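PDB 4IUS: GCN5-related N-acetyltransferase from Kribbella flavida, which probably transfers an acyl group, such as the acetyl of acetyl-CoA, to an acceptor, as other GCN5-related N-acetyltransferases do. Local coordinates for residues A27-G32 with P60-T65; S43-A48 with R75-E80; S102-L107 with A247-D252. The protein carries 1 engineered substitution. One frame throughout, in Å; residues are numbered along the deposited sequence.

Contact 1 (A27-G32 with P60-T65)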
ATOM      1  N   ALA A  27      17.252 -12.301  -6.568  1.00  9.42           N
ATOM      2  CA  ALA A  27      18.685 -12.073  -6.881  1.00 10.09           C
ATOM      3  C   ALA A  27      19.299 -11.434  -5.637  1.00 10.19           C
ATOM      4  O   ALA A  27      19.196 -10.216  -5.444  1.00 10.18           O
ATOM      5  CB  ALA A  27      18.852 -11.195  -8.116  1.00 10.86           C
ATOM      6  N   GLY A  28      19.931 -12.259  -4.814  1.00 12.52           N
ATOM      7  CA  GLY A  28      20.580 -11.723  -3.628  1.00 13.81           C
ATOM      8  C   GLY A  28      19.608 -10.970  -2.733  1.00 12.20           C
ATOM      9  O   GLY A  28      18.598 -11.528  -2.354  1.00 12.98           O
ATOM     10  N   PRO A  29      19.905  -9.708  -2.411  1.00 11.42           N
ATOM     11  CA  PRO A  29      19.038  -9.025  -1.490  1.00 12.50           C
ATOM     12  C   PRO A  29      17.804  -8.422  -2.109  1.00 10.18           C
ATOM     13  O   PRO A  29      17.044  -7.784  -1.400  1.00 10.35           O
ATOM     14  CB  PRO A  29      19.937  -7.921  -0.946  1.00 14.99           C
ATOM     15  CG  PRO A  29      20.807  -7.596  -2.107  1.00 15.14           C
ATOM     16  CD  PRO A  29      21.097  -8.893  -2.761  1.00 14.86           C
ATOM     17  N   LEU A  30      17.589  -8.619  -3.411  1.00  9.28           N
ATOM     18  CA  LEU A  30      16.424  -8.038  -4.093  1.00  8.81           C
ATOM     19  C   LEU A  30      15.556  -9.150  -4.674  1.00  9.03           C
ATOM     20  O   LEU A  30      16.056 -10.211  -5.050  1.00  9.23           O
ATOM     21  CB  LEU A  30      16.872  -7.155  -5.260  1.00  9.55           C
ATOM     22  CG  LEU A  30      17.803  -6.017  -4.910  1.00 13.19           C
ATOM     23  CD1 LEU A  30      18.249  -5.335  -6.183  1.00 14.32           C
ATOM     24  CD2 LEU A  30      17.132  -5.087  -3.941  1.00 17.58           C
ATOM     25  N   VAL A  31      14.263  -8.856  -4.804  1.00  8.12           N
ATOM     26  CA  VAL A  31      13.383  -9.736  -5.555  1.00  8.43           C
ATOM     27  C   VAL A  31      12.534  -8.897  -6.487  1.00  7.64           C
ATOM     28  O   VAL A  31      11.864  -7.944  -6.073  1.00  8.91           O
ATOM     29  CB  VAL A  31      12.507 -10.664  -4.677  1.00  9.55           C
ATOM     30  CG1 VAL A  31      11.668  -9.913  -3.649  1.00 11.65           C
ATOM     31  CG2 VAL A  31      11.676 -11.613  -5.542  1.00 11.23           C
ATOM     32  N   GLY A  32      12.594  -9.250  -7.762  1.00  8.21           N
ATOM     33  CA  GLY A  32      11.705  -8.650  -8.758  1.00  7.65           C
ATOM     34  C   GLY A  32      10.410  -9.419  -8.811  1.00  8.64           C
ATOM     35  O   GLY A  32      10.391 -10.641  -8.717  1.00 10.13           O
ATOM     36  N   PRO A  60      24.942  -4.650  -7.636  1.00 10.00           N
ATOM     37  CA  PRO A  60      24.979  -4.404  -9.082  1.00 10.71           C
ATOM     38  C   PRO A  60      24.485  -5.596  -9.912  1.00  9.18           C
ATOM     39  O   PRO A  60      23.627  -5.444 -10.779  1.00 10.43           O
ATOM     40  CB  PRO A  60      26.444  -4.112  -9.342  1.00 13.57           C
ATOM     41  CG  PRO A  60      26.915  -3.518  -8.052  1.00 14.73           C
ATOM     42  CD  PRO A  60      26.198  -4.263  -6.962  1.00 11.15           C
ATOM     43  N   TRP A  61      24.972  -6.785  -9.620  1.00  9.18           N
ATOM     44  CA  TRP A  61      24.529  -7.995 -10.303  1.00  8.90           C
ATOM     45  C   TRP A  61      23.044  -8.238 -10.049  1.00  8.80           C
ATOM     46  O   TRP A  61      22.319  -8.633 -10.948  1.00  8.91           O
ATOM     47  CB  TRP A  61      25.375  -9.168  -9.810  1.00  9.36           C
ATOM     48  CG  TRP A  61      24.719 -10.496 -10.036  1.00 10.13           C
ATOM     49  CD1 TRP A  61      24.692 -11.254 -11.208  1.00 10.03           C
ATOM     50  CD2 TRP A  61      23.869 -11.182  -9.114  1.00  9.51           C
ATOM     51  NE1 TRP A  61      23.917 -12.369 -11.013  1.00 10.77           N
ATOM     52  CE2 TRP A  61      23.387 -12.351  -9.775  1.00  9.57           C
ATOM     53  CE3 TRP A  61      23.479 -10.947  -7.809  1.00  9.74           C
ATOM     54  CZ2 TRP A  61      22.515 -13.221  -9.159  1.00  9.97           C
ATOM     55  CZ3 TRP A  61      22.618 -11.825  -7.203  1.00 10.43           C
ATOM     56  CH2 TRP A  61      22.156 -12.947  -7.864  1.00 10.57           C
ATOM     57  N   ALA A  62      22.596  -8.032  -8.821  1.00  8.44           N
ATOM     58  CA  ALA A  62      21.182  -8.280  -8.518  1.00  8.04           C
ATOM     59  C   ALA A  62      20.265  -7.362  -9.345  1.00  7.72           C
ATOM     60  O   ALA A  62      19.239  -7.790  -9.892  1.00  8.97           O
ATOM     61  CB  ALA A  62      20.942  -8.085  -7.010  1.00  9.30           C
ATOM     62  N   LEU A  63      20.597  -6.090  -9.364  1.00  8.96           N
ATOM     63  CA  LEU A  63      19.834  -5.137 -10.090  0.60  9.68           C
ATOM     64  C   LEU A  63      19.842  -5.434 -11.592  1.00  8.84           C
ATOM     65  O   LEU A  63      18.814  -5.294 -12.242  1.00 10.96           O
ATOM     66  CB  LEU A  63      20.320  -3.728  -9.710  0.60 10.84           C
ATOM     67  CG  LEU A  63      19.548  -2.559 -10.248  0.60  9.67           C
ATOM     68  CD1 LEU A  63      18.084  -2.605  -9.841  0.60 13.17           C
ATOM     69  CD2 LEU A  63      20.159  -1.287  -9.726  0.60 11.35           C
ATOM     70  N   GLU A  64      20.996  -5.766 -12.145  1.00  9.84           N
ATOM     71  CA  GLU A  64      21.013  -6.098 -13.554  0.60 10.28           C
ATOM     72  C   GLU A  64      20.219  -7.344 -13.865  1.00 10.21           C
ATOM     73  O   GLU A  64      19.570  -7.393 -14.908  1.00 11.79           O
ATOM     74  CB  GLU A  64      22.445  -6.232 -14.039  0.60 11.21           C
ATOM     75  CG  GLU A  64      23.224  -4.938 -13.994  0.60 12.66           C
ATOM     76  CD  GLU A  64      22.546  -3.844 -14.788  0.60 15.52           C
ATOM     77  OE1 GLU A  64      22.123  -4.141 -15.915  0.60 21.77           O
ATOM     78  OE2 GLU A  64      22.370  -2.723 -14.265  0.60 15.94           O
ATOM     79  N   THR A  65      20.235  -8.316 -12.975  1.00  9.46           N
ATOM     80  CA  THR A  65      19.455  -9.518 -13.156  1.00  9.77           C
ATOM     81  C   THR A  65      17.947  -9.190 -13.231  1.00  9.41           C
ATOM     82  O   THR A  65      17.206  -9.671 -14.089  1.00 10.95           O
ATOM     83  CB  THR A  65      19.737 -10.520 -12.028  1.00  9.96           C
ATOM     84  OG1 THR A  65      21.120 -10.888 -12.078  1.00 11.24           O
ATOM     85  CG2 THR A  65      18.869 -11.768 -12.121  1.00 12.02           C
TER
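Ala-27 and Ala-62 meet where the turn joining strands 22-27 and 30-35 lies against helix 59-71, their CA atoms 4.8 Å apart. The apolar contacts come first. CB of Ala-27 sits 3.9 Å from CB of Ala-62 and has Thr-65 CG2 and the CH2 corner of the Trp-61 indole as further neighbours. CD1 of Leu-30 reaches CB of Ala-62 at 3.9 Å, and the same methyl approaches N and CB of Leu-63; the Leu-30 side chain also touches Ile-66 of helix 59-71 and Leu-89 and Leu-93 of helix 89-95, and so lies between the two helices.

Aromatic packing is the second kind. CG anti to the backbone N (chi1 159°) carries the six-membered ring of Trp-61 alongside the Ala-27/Gly-28 peptide, and N of Gly-28 lies at the ring edge, 3.6 Å from CZ3.

The polar bonds here lie within one segment or the other, none joining turn to helix. The turn from Ala-27 to Leu-30 is type II', with Gly-28 at positive phi (58°), and it closes through Leu-30 N to Ala-27 O and Ala-27 N to Leu-30 O. OG1 of Thr-65 bonds back to O of Trp-61 at 2.8 Å, from the opposite face of that carbonyl to Thr-65 N. Turn and helix thus meet through van der Waals packing, the small Ala-62 admitting the turn close to the helix backbone.

Contact 2 (S43-A48 with R75-E80)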
ATOM      1  N   SER A  43       4.206  -4.391 -11.312  1.00  8.13           N
ATOM      2  CA  SER A  43       5.485  -5.079 -11.264  1.00  8.72           C
ATOM      3  C   SER A  43       6.524  -4.169 -10.617  1.00  8.05           C
ATOM      4  O   SER A  43       6.627  -3.026 -10.991  1.00 10.13           O
ATOM      5  CB  SER A  43       5.933  -5.510 -12.644  1.00  8.38           C
ATOM      6  OG  SER A  43       5.014  -6.435 -13.233  1.00  9.70           O
ATOM      7  N   ARG A  44       7.298  -4.682  -9.655  1.00  7.81           N
ATOM      8  CA  ARG A  44       8.282  -3.868  -8.948  1.00  7.67           C
ATOM      9  C   ARG A  44       9.250  -4.800  -8.265  1.00  7.29           C
ATOM     10  O   ARG A  44       9.014  -6.018  -8.161  1.00  8.61           O
ATOM     11  CB  ARG A  44       7.620  -2.961  -7.901  1.00  9.24           C
ATOM     12  CG  ARG A  44       7.031  -3.702  -6.740  1.00 12.17           C
ATOM     13  CD  ARG A  44       6.452  -2.798  -5.667  1.00 15.37           C
ATOM     14  NE  ARG A  44       5.342  -2.041  -6.236  1.00 17.24           N
ATOM     15  CZ  ARG A  44       4.117  -1.955  -5.723  1.00 18.49           C
ATOM     16  NH1 ARG A  44       3.838  -2.472  -4.531  1.00 21.45           N
ATOM     17  NH2 ARG A  44       3.191  -1.236  -6.374  1.00 19.94           N
ATOM     18  N   ALA A  45      10.352  -4.224  -7.795  1.00  7.68           N
ATOM     19  CA  ALA A  45      11.274  -4.932  -6.912  1.00  7.11           C
ATOM     20  C   ALA A  45      11.071  -4.502  -5.458  1.00  7.13           C
ATOM     21  O   ALA A  45      10.741  -3.330  -5.204  1.00  8.75           O
ATOM     22  CB  ALA A  45      12.706  -4.737  -7.330  1.00  9.24           C
ATOM     23  N   VAL A  46      11.323  -5.431  -4.543  1.00  7.35           N
ATOM     24  CA  VAL A  46      11.346  -5.149  -3.115  1.00  7.96           C
ATOM     25  C   VAL A  46      12.541  -5.897  -2.499  1.00  7.99           C
ATOM     26  O   VAL A  46      13.250  -6.639  -3.205  1.00  8.36           O
ATOM     27  CB  VAL A  46       9.998  -5.510  -2.414  1.00  8.65           C
ATOM     28  CG1 VAL A  46       8.808  -4.777  -3.074  1.00 11.11           C
ATOM     29  CG2 VAL A  46       9.801  -7.022  -2.383  1.00 10.08           C
ATOM     30  N   ALA A  47      12.785  -5.673  -1.205  1.00  8.50           N
ATOM     31  CA  ALA A  47      13.840  -6.418  -0.531  1.00  9.15           C
ATOM     32  C   ALA A  47      13.464  -7.892  -0.408  1.00  9.57           C
ATOM     33  O   ALA A  47      12.359  -8.220  -0.018  1.00 10.38           O
ATOM     34  CB  ALA A  47      14.084  -5.886   0.862  1.00 10.50           C
ATOM     35  N   ALA A  48      14.391  -8.764  -0.754  1.00  9.51           N
ATOM     36  CA  ALA A  48      14.157 -10.195  -0.649  1.00 10.17           C
ATOM     37  C   ALA A  48      14.062 -10.688   0.770  1.00 10.22           C
ATOM     38  O   ALA A  48      13.363 -11.671   1.007  1.00 12.86           O
ATOM     39  CB  ALA A  48      15.284 -10.938  -1.387  1.00 11.42           C
ATOM     40  N   ARG A  75       8.948  -3.991 -19.596  1.00  9.63           N
ATOM     41  CA  ARG A  75       8.503  -3.303 -18.406  1.00  9.36           C
ATOM     42  C   ARG A  75       9.600  -2.475 -17.761  1.00  9.39           C
ATOM     43  O   ARG A  75      10.778  -2.862 -17.756  1.00 12.16           O
ATOM     44  CB  ARG A  75       7.946  -4.288 -17.418  1.00  9.75           C
ATOM     45  CG  ARG A  75       6.671  -4.893 -17.926  1.00 11.86           C
ATOM     46  CD  ARG A  75       6.083  -5.862 -16.951  1.00 11.51           C
ATOM     47  NE  ARG A  75       5.023  -6.655 -17.575  1.00 11.81           N
ATOM     48  CZ  ARG A  75       4.462  -7.680 -16.980  1.00 10.60           C
ATOM     49  NH1 ARG A  75       4.793  -7.988 -15.728  1.00 11.77           N
ATOM     50  NH2 ARG A  75       3.567  -8.399 -17.626  1.00 12.81           N
ATOM     51  N   TRP A  76       9.175  -1.368 -17.192  1.00  9.13           N
ATOM     52  CA  TRP A  76      10.062  -0.462 -16.477  1.00  8.34           C
ATOM     53  C   TRP A  76      10.132  -0.805 -15.001  1.00  7.74           C
ATOM     54  O   TRP A  76       9.110  -1.069 -14.371  1.00  8.36           O
ATOM     55  CB  TRP A  76       9.558   0.949 -16.696  1.00  9.25           C
ATOM     56  CG  TRP A  76      10.261   2.017 -15.927  1.00  8.25           C
ATOM     57  CD1 TRP A  76      11.433   2.638 -16.248  1.00  9.50           C
ATOM     58  CD2 TRP A  76       9.816   2.626 -14.697  1.00  9.13           C
ATOM     59  NE1 TRP A  76      11.747   3.584 -15.309  1.00  9.03           N
ATOM     60  CE2 TRP A  76      10.797   3.611 -14.355  1.00  8.43           C
ATOM     61  CE3 TRP A  76       8.722   2.456 -13.863  1.00  9.15           C
ATOM     62  CZ2 TRP A  76      10.696   4.398 -13.218  1.00  9.28           C
ATOM     63  CZ3 TRP A  76       8.589   3.283 -12.759  1.00 10.98           C
ATOM     64  CH2 TRP A  76       9.565   4.241 -12.440  1.00  9.12           C
ATOM     65  N   LEU A  77      11.326  -0.745 -14.447  1.00  7.06           N
ATOM     66  CA  LEU A  77      11.547  -1.127 -13.046  1.00  7.00           C
ATOM     67  C   LEU A  77      11.415   0.046 -12.058  1.00  7.60           C
ATOM     68  O   LEU A  77      11.983   1.110 -12.233  1.00  8.33           O
ATOM     69  CB  LEU A  77      12.942  -1.703 -12.910  1.00  8.13           C
ATOM     70  CG  LEU A  77      13.334  -2.185 -11.513  1.00  7.83           C
ATOM     71  CD1 LEU A  77      12.486  -3.366 -11.107  1.00  9.28           C
ATOM     72  CD2 LEU A  77      14.804  -2.560 -11.514  1.00 10.61           C
ATOM     73  N   SER A  78      10.637  -0.181 -11.017  1.00  7.31           N
ATOM     74  CA  SER A  78      10.597   0.620  -9.792  1.00  8.06           C
ATOM     75  C   SER A  78      10.811  -0.314  -8.652  1.00  7.38           C
ATOM     76  O   SER A  78      10.679  -1.523  -8.776  1.00  8.34           O
ATOM     77  CB  SER A  78       9.281   1.385  -9.623  1.00  9.03           C
ATOM     78  OG  SER A  78       8.186   0.540  -9.600  1.00  9.91           O
ATOM     79  N   ALA A  79      11.146   0.252  -7.493  1.00  7.56           N
ATOM     80  CA  ALA A  79      11.394  -0.511  -6.304  1.00  7.80           C
ATOM     81  C   ALA A  79      10.754   0.185  -5.105  1.00  7.28           C
ATOM     82  O   ALA A  79      10.699   1.439  -5.071  1.00  8.61           O
ATOM     83  CB  ALA A  79      12.896  -0.672  -6.055  1.00  9.51           C
ATOM     84  N   GLU A  80      10.290  -0.592  -4.158  1.00  9.02           N
ATOM     85  CA  GLU A  80       9.737  -0.056  -2.912  0.70  9.51           C
ATOM     86  C   GLU A  80      10.420  -0.767  -1.756  1.00  9.39           C
ATOM     87  O   GLU A  80      10.393  -1.989  -1.695  1.00 12.70           O
ATOM     88  CB  GLU A  80       8.232  -0.248  -2.818  0.70 11.58           C
ATOM     89  CG  GLU A  80       7.401   0.565  -3.801  0.70 13.92           C
ATOM     90  CD  GLU A  80       5.900   0.573  -3.415  0.70 20.58           C
ATOM     91  OE1 GLU A  80       5.509  -0.073  -2.402  0.70 25.41           O
ATOM     92  OE2 GLU A  80       5.133   1.249  -4.117  0.70 28.72           O
TER
HETATM   93  O   HOH W   1       7.539  -0.552 -11.966  1.00 11.58           O
HETATM   94  O   HOH W   2       5.790   0.398  -7.962  1.00 24.83           O
HETATM   95  O   HOH W   3      11.092  -4.114   0.682  1.00 16.77           O
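Arg-44 stacks its guanidinium on the carboxylate of Glu-80 beside a single backbone bridge, Ala-45 with Ala-79, through which strand 44-47 of the three-stranded antiparallel sheet meets strand 78-82, the edge of the large mixed sheet. The strands run roughly parallel, their short axes 32° apart. Two bonds grip Ala-45: its N gives to O of Ser-78 (2.9 Å), and its O accepts from N of Glu-80 (3.0 Å).

The tight part is apolar. CB of Ala-45 packs 4.0 Å from CD1 of Leu-77 and also meets CB of Ala-79, while Leu-63, Ile-66 and Phe-70 of helix 59-71 touch the Leu-77 side chain.

The other part is polar and looser, its groups linked through ordered waters. Bent at chi3 (63°), Arg-44 brings its guanidinium flat over the Glu-80 carboxylate, the planes 10° apart and OE2 above the centre. NH1 is 3.6 Å from OE1, a long salt bridge of charges alone, since no N-H points at the oxygen; NH1 also has a salt bridge to Asp-148, and NH2 a hydrogen bond to O of Thr-147. At the far end Arg-75 NH1 makes a weak bond to OG of Ser-43, and both side chains also bond to the backbone of His-35. One water lies within bonding distance of Ser-43 O, Trp-76 O and OG of Ser-78, though its two protons may not serve every acceptor in reach at once. A second links that hydroxyl, 2.9 Å from the water oxygen, to Arg-44 NE, which donates to the same water at 3.0 Å.

Contact 3 (S102-L107 with A247-D252)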
ATOM      1  N   SER A 102      10.555   9.530  -3.643  1.00 10.34           N
ATOM      2  CA  SER A 102       9.864   9.904  -2.418  1.00 11.17           C
ATOM      3  C   SER A 102      10.256   8.974  -1.294  1.00  9.36           C
ATOM      4  O   SER A 102      10.686   7.848  -1.546  1.00  9.61           O
ATOM      5  CB  SER A 102       8.368   9.847  -2.593  1.00 13.55           C
ATOM      6  OG  SER A 102       7.938   8.529  -2.839  1.00 15.44           O
ATOM      7  N   ARG A 103      10.046   9.458  -0.070  1.00  9.76           N
ATOM      8  CA  ARG A 103      10.216   8.681   1.146  0.60  9.58           C
ATOM      9  C   ARG A 103       8.977   8.863   1.978  1.00 10.10           C
ATOM     10  O   ARG A 103       8.974   9.541   3.013  1.00 11.32           O
ATOM     11  CB  ARG A 103      11.462   9.076   1.920  0.60 10.43           C
ATOM     12  CG  ARG A 103      12.731   8.619   1.230  0.60 13.93           C
ATOM     13  CD  ARG A 103      13.983   9.074   1.958  0.60 16.22           C
ATOM     14  NE  ARG A 103      14.151  10.517   1.859  0.60 18.95           N
ATOM     15  CZ  ARG A 103      15.050  11.226   2.567  0.60 23.97           C
ATOM     16  NH1 ARG A 103      15.854  10.633   3.447  0.60 28.76           N
ATOM     17  NH2 ARG A 103      15.131  12.537   2.406  0.60 28.32           N
ATOM     18  N   PRO A 104       7.886   8.262   1.552  1.00 10.34           N
ATOM     19  CA  PRO A 104       6.640   8.498   2.305  1.00 12.82           C
ATOM     20  C   PRO A 104       6.641   7.826   3.665  1.00  9.86           C
ATOM     21  O   PRO A 104       7.205   6.753   3.850  1.00 10.82           O
ATOM     22  CB  PRO A 104       5.575   7.902   1.416  1.00 17.23           C
ATOM     23  CG  PRO A 104       6.241   7.241   0.284  1.00 15.31           C
ATOM     24  CD  PRO A 104       7.692   7.423   0.365  1.00 12.14           C
ATOM     25  N   PRO A 105       5.935   8.421   4.623  1.00  9.10           N
ATOM     26  CA  PRO A 105       5.873   7.817   5.933  1.00  9.09           C
ATOM     27  C   PRO A 105       4.909   6.651   5.950  1.00  9.09           C
ATOM     28  O   PRO A 105       3.852   6.711   5.301  1.00 10.52           O
ATOM     29  CB  PRO A 105       5.400   8.980   6.814  1.00 11.56           C
ATOM     30  CG  PRO A 105       4.545   9.784   5.874  1.00 11.85           C
ATOM     31  CD  PRO A 105       5.215   9.670   4.542  1.00 11.13           C
ATOM     32  N   LEU A 106       5.222   5.653   6.754  1.00  8.64           N
ATOM     33  CA  LEU A 106       4.311   4.565   7.012  1.00  8.86           C
ATOM     34  C   LEU A 106       3.760   4.758   8.418  1.00  7.93           C
ATOM     35  O   LEU A 106       4.510   4.774   9.397  1.00 10.27           O
ATOM     36  CB  LEU A 106       4.982   3.198   6.905  1.00 11.73           C
ATOM     37  CG  LEU A 106       5.597   2.838   5.566  1.00 14.44           C
ATOM     38  CD1 LEU A 106       5.868   1.331   5.578  1.00 18.56           C
ATOM     39  CD2 LEU A 106       4.685   3.239   4.399  1.00 16.33           C
ATOM     40  N   LEU A 107       2.450   4.936   8.482  1.00  7.42           N
ATOM     41  CA  LEU A 107       1.712   5.127   9.717  1.00  8.20           C
ATOM     42  C   LEU A 107       1.028   3.818  10.070  1.00  8.43           C
ATOM     43  O   LEU A 107       0.609   3.081   9.185  1.00 10.74           O
ATOM     44  CB  LEU A 107       0.657   6.202   9.584  1.00  9.85           C
ATOM     45  CG  LEU A 107       1.056   7.585   8.984  1.00 11.72           C
ATOM     46  CD1 LEU A 107      -0.124   8.574   9.029  1.00 14.86           C
ATOM     47  CD2 LEU A 107       2.317   8.173   9.523  1.00 13.03           C
ATOM     48  N   ALA A 247       8.971   4.524   4.121  1.00  8.60           N
ATOM     49  CA  ALA A 247       9.040   3.878   2.825  1.00  9.00           C
ATOM     50  C   ALA A 247      10.012   4.645   1.943  1.00  9.20           C
ATOM     51  O   ALA A 247      10.296   5.825   2.173  1.00 10.86           O
ATOM     52  CB  ALA A 247       7.645   3.825   2.205  1.00 12.80           C
ATOM     53  N   VAL A 248      10.525   3.967   0.940  1.00  9.10           N
ATOM     54  CA  VAL A 248      11.395   4.595  -0.056  1.00  8.60           C
ATOM     55  C   VAL A 248      10.938   4.079  -1.422  1.00  8.48           C
ATOM     56  O   VAL A 248      10.841   2.886  -1.608  1.00  9.17           O
ATOM     57  CB  VAL A 248      12.872   4.200   0.137  1.00 10.54           C
ATOM     58  CG1 VAL A 248      13.706   5.106  -0.777  1.00 10.99           C
ATOM     59  CG2 VAL A 248      13.333   4.406   1.606  1.00 12.78           C
ATOM     60  N   HIS A 249      10.581   4.991  -2.316  1.00  7.97           N
ATOM     61  CA  HIS A 249      10.098   4.652  -3.658  1.00  8.60           C
ATOM     62  C   HIS A 249      11.148   5.107  -4.639  1.00  8.05           C
ATOM     63  O   HIS A 249      11.513   6.275  -4.675  1.00  8.78           O
ATOM     64  CB  HIS A 249       8.763   5.346  -3.951  1.00 10.95           C
ATOM     65  CG  HIS A 249       7.625   4.862  -3.106  1.00 12.05           C
ATOM     66  ND1 HIS A 249       6.356   5.285  -3.295  1.00 18.26           N
ATOM     67  CD2 HIS A 249       7.569   3.880  -2.139  1.00 13.23           C
ATOM     68  CE1 HIS A 249       5.552   4.659  -2.413  1.00 20.94           C
ATOM     69  NE2 HIS A 249       6.284   3.804  -1.704  1.00 17.62           N
ATOM     70  N   LEU A 250      11.657   4.167  -5.418  1.00  7.38           N
ATOM     71  CA  LEU A 250      12.725   4.368  -6.386  1.00  7.90           C
ATOM     72  C   LEU A 250      12.280   3.999  -7.791  1.00  6.78           C
ATOM     73  O   LEU A 250      11.521   3.045  -7.972  1.00  8.04           O
ATOM     74  CB  LEU A 250      13.945   3.494  -6.047  1.00  8.92           C
ATOM     75  CG  LEU A 250      14.508   3.639  -4.629  1.00  8.33           C
ATOM     76  CD1 LEU A 250      14.029   2.562  -3.650  1.00 10.42           C
ATOM     77  CD2 LEU A 250      16.038   3.655  -4.715  1.00 10.39           C
ATOM     78  N   GLY A 251      12.801   4.718  -8.772  1.00  8.16           N
ATOM     79  CA  GLY A 251      12.571   4.361 -10.141  1.00  7.64           C
ATOM     80  C   GLY A 251      13.845   4.298 -10.978  1.00  8.31           C
ATOM     81  O   GLY A 251      14.796   5.022 -10.729  1.00  9.30           O
ATOM     82  N   ASP A 252      13.826   3.469 -12.010  1.00  7.81           N
ATOM     83  CA  ASP A 252      14.869   3.451 -13.024  1.00  8.52           C
ATOM     84  C   ASP A 252      14.742   4.669 -13.932  1.00  9.25           C
ATOM     85  O   ASP A 252      13.728   5.379 -13.957  1.00  9.07           O
ATOM     86  CB  ASP A 252      14.821   2.170 -13.842  1.00  9.88           C
ATOM     87  CG  ASP A 252      15.846   1.160 -13.436  1.00 10.93           C
ATOM     88  OD1 ASP A 252      16.508   1.311 -12.410  1.00 12.41           O
ATOM     89  OD2 ASP A 252      15.940   0.139 -14.156  1.00 11.87           O
TER
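Ser-102 and His-249 form an antiparallel hydrogen-bonded pair, CA atoms 5.4 Å apart, in which His-249 N points almost straight at O of Ser-102 (3.0 Å, 177° at the hydrogen), and two residues along N of Ala-247 donates to O of Pro-104 at 2.9 Å.

The Pro-104 ring covers one face of the His-249 imidazole. Its CG stands 4.0 Å from the ring centroid and 16° off the normal, a CH-pi contact displaced toward the rim. His-249 carries CG anti to its carbonyl carbon (chi1 -67°), which brings the ring's face against Pro-104 CG and leaves CB 3.5 Å from OG of Ser-102. These contacts join two neighbouring strands of the mixed sheet of this GNAT-family protein: 99-109, interrupted here by a bulge or short loop, and 242-251, which is also bonded to strand 78-82 on its other side.

Two polar atoms of the pair turn to the chain terminus, His-249 ND1 bonding to O of Arg-261 and Ser-102 OG to its OXT. With an alanine in place of the histidine, Pro-104 CG would probably lose its aromatic face and the C-terminal carboxylate one of its bonds. Farther along, CD2 of Leu-106 packs 3.7 Å from CB of Ala-247, whose other apolar neighbour is Pro-104 CD. On the opposite side of the strand from His-249, Val-248 CG1 lies beside CG of Arg-103, and CA of that arginine makes a CA-H...O contact with O of Ala-247.

Overall arrangement
Contacts 1 and 2 are mostly buried, whereas contact 3 is partly buried despite being nearest the centre of the chain, about 11 Å between centres. Contacts 1 and 2 share the three-stranded sheet, where strands 30-35 and 44-47 are neighbours: Val-31 N lies 2.9 Å from Val-46 O, a probable hydrogen bond. Contacts 2 and 3 share the mixed sheet, with Ala-79 N 2.9 Å from Leu-250 O, again probably bonded. Contact 2 thus bridges the two sheets. The chemistry shifts accordingly: apolar packing of turn on helix in contact 1, backbone bonds with charges and water in contact 2, strand pairing with a proline-histidine CH-pi contact in contact 3.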